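Local coordinates for protein galectin-1 (Bufo arenarum, PDB 1A78) that binds beta-galactosides, and probably a range of complex carbohydrates, as a homodimeric galectin, and may regulate apoptosis and cell differentiation, at residues N47-F50 / D51-G54. Sequence-based numbering, arbitrary orientation.
With YIO (1-thio-beta-D-galactopyranose), chain C; GAL (beta-D-galactopyranose), chain B.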
loop_
_atom_site.group_PDB
_atom_site.type_symbol
_atom_site.label_atom_id
_atom_site.label_comp_id
_atom_site.label_asym_id
_atom_site.label_seq_id
_atom_site.Cartn_x
_atom_site.Cartn_y
_atom_site.Cartn_z
ATOM N N ASN A 47 8.301 -16.729 -2.604
ATOM C CA ASN A 47 9.594 -16.538 -1.961
ATOM C C ASN A 47 10.799 -16.717 -2.910
ATOM O O ASN A 47 11.066 -17.829 -3.375
ATOM C CB ASN A 47 9.651 -17.522 -0.786
ATOM C CG ASN A 47 10.863 -17.340 0.109
ATOM O OD1 ASN A 47 11.112 -18.193 0.954
ATOM N ND2 ASN A 47 11.592 -16.229 -0.025
ATOM N N ALA A 48 11.498 -15.625 -3.218
ATOM C CA ALA A 48 12.670 -15.682 -4.093
ATOM C C ALA A 48 13.887 -15.891 -3.201
ATOM O O ALA A 48 14.308 -14.979 -2.480
ATOM C CB ALA A 48 12.816 -14.395 -4.902
ATOM N N ARG A 49 14.463 -17.090 -3.269
ATOM C CA ARG A 49 15.613 -17.469 -2.460
ATOM C C ARG A 49 16.977 -17.346 -3.117
ATOM O O ARG A 49 17.342 -18.148 -3.953
ATOM C CB ARG A 49 15.417 -18.904 -1.953
ATOM C CG ARG A 49 14.152 -19.070 -1.117
ATOM C CD ARG A 49 13.968 -20.479 -0.577
ATOM N NE ARG A 49 12.813 -20.562 0.316
ATOM C CZ ARG A 49 12.393 -21.668 0.930
ATOM N NH1 ARG A 49 13.030 -22.826 0.766
ATOM N NH2 ARG A 49 11.307 -21.626 1.683
ATOM N N PHE A 50 17.723 -16.321 -2.741
ATOM C CA PHE A 50 19.071 -16.138 -3.270
ATOM C C PHE A 50 19.949 -17.268 -2.722
ATOM O O PHE A 50 20.615 -17.980 -3.464
ATOM C CB PHE A 50 19.641 -14.788 -2.832
ATOM C CG PHE A 50 19.058 -13.640 -3.565
ATOM C CD1 PHE A 50 19.577 -13.259 -4.798
ATOM C CD2 PHE A 50 17.948 -12.967 -3.057
ATOM C CE1 PHE A 50 18.990 -12.219 -5.530
ATOM C CE2 PHE A 50 17.352 -11.926 -3.774
ATOM C CZ PHE A 50 17.876 -11.552 -5.017
ATOM N N ASP A 51 19.909 -17.447 -1.414
ATOM C CA ASP A 51 20.665 -18.483 -0.771
ATOM C C ASP A 51 19.943 -18.732 0.538
ATOM O O ASP A 51 20.229 -18.082 1.530
ATOM C CB ASP A 51 22.078 -17.975 -0.528
ATOM C CG ASP A 51 23.012 -19.059 -0.054
ATOM O OD1 ASP A 51 22.595 -20.242 -0.040
ATOM O OD2 ASP A 51 24.165 -18.727 0.297
ATOM N N LEU A 52 18.984 -19.649 0.534
ATOM C CA LEU A 52 18.214 -19.929 1.735
ATOM C C LEU A 52 17.709 -21.375 1.829
ATOM O O LEU A 52 17.051 -21.872 0.917
ATOM C CB LEU A 52 17.039 -18.952 1.812
ATOM C CG LEU A 52 16.178 -18.907 3.077
ATOM C CD1 LEU A 52 16.961 -18.197 4.188
ATOM C CD2 LEU A 52 14.863 -18.181 2.771
ATOM N N HIS A 53 17.989 -22.031 2.963
ATOM C CA HIS A 53 17.571 -23.422 3.213
ATOM C C HIS A 53 18.026 -24.410 2.153
ATOM O O HIS A 53 17.286 -25.341 1.843
ATOM C CB HIS A 53 16.057 -23.533 3.305
ATOM C CG HIS A 53 15.454 -22.636 4.326
ATOM N ND1 HIS A 53 16.096 -22.318 5.503
ATOM C CD2 HIS A 53 14.293 -21.942 4.326
ATOM C CE1 HIS A 53 15.358 -21.458 6.180
ATOM N NE2 HIS A 53 14.260 -21.212 5.486
ATOM N N GLY A 54 19.214 -24.214 1.592
ATOM C CA GLY A 54 19.664 -25.115 0.550
ATOM C C GLY A 54 19.179 -24.728 -0.847
ATOM O O GLY A 54 19.615 -25.326 -1.837
HETATM C C1 YIO C . 9.645 -22.728 4.706
HETATM C C2 YIO C . 9.973 -21.284 4.988
HETATM C C3 YIO C . 8.720 -20.437 4.888
HETATM C C4 YIO C . 8.175 -20.572 3.494
HETATM C C5 YIO C . 7.907 -22.048 3.198
HETATM C C6 YIO C . 7.472 -22.281 1.775
HETATM O O2 YIO C . 10.519 -21.169 6.283
HETATM O O3 YIO C . 9.050 -19.082 5.129
HETATM O O4 YIO C . 9.110 -20.035 2.574
HETATM O O5 YIO C . 9.083 -22.854 3.402
HETATM O O6 YIO C . 6.855 -23.554 1.666
HETATM S S1 YIO C . 11.258 -23.545 4.570
HETATM C C1 GAL B . 10.668 -25.232 4.191
HETATM C C2 GAL B . 11.469 -25.806 3.010
HETATM C C3 GAL B . 10.921 -27.180 2.607
HETATM C C4 GAL B . 10.890 -28.110 3.827
HETATM C C5 GAL B . 10.073 -27.456 4.921
HETATM C C6 GAL B . 10.068 -28.331 6.151
HETATM O O2 GAL B . 11.413 -24.936 1.893
HETATM O O3 GAL B . 11.741 -27.736 1.591
HETATM O O4 GAL B . 12.209 -28.324 4.319
HETATM O O5 GAL B . 10.677 -26.179 5.282
HETATM O O6 GAL B . 9.610 -27.615 7.276
#
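In the beta-galactoside site of the galectin beta-sandwich, R49 of strand 41-49 packs against L52 and H53 as the chain turns into the following loop, and its neighbours fix its rotation so that its N-H groups face the sugar oxygens. From CG to NE the arginine runs extended, and L52 crosses it at about a right angle, with methyl CD2 lying 4.0 Å from R49 NE. That same NE gives a nearly straight hydrogen bond to N47 OD1 (3.0 Å, 172°); the donor sits well above the amide plane, whereas OD1 lies in the guanidinium plane. A salt bridge from NH1 to D55 steadies the far end, and N47 is held in turn through ND2 by the carbonyl of F31. Thus oriented, R49 meets the thiodigalactoside edge-on: NH2 donates a hydrogen bond to O4 of the thiogalactose at 2.9 Å and reaches its ring O5 weakly, while NH1 donates one to O2 of the second galactose at 2.9 Å. E72 also grips both sugars. The H53 ring turns its CD2 edge to one guanidinium face, near the rim, the two planes standing 87° apart. H53 CD2 also comes within 3.4 Å of the bridging sulfur, S1 of the thiogalactose.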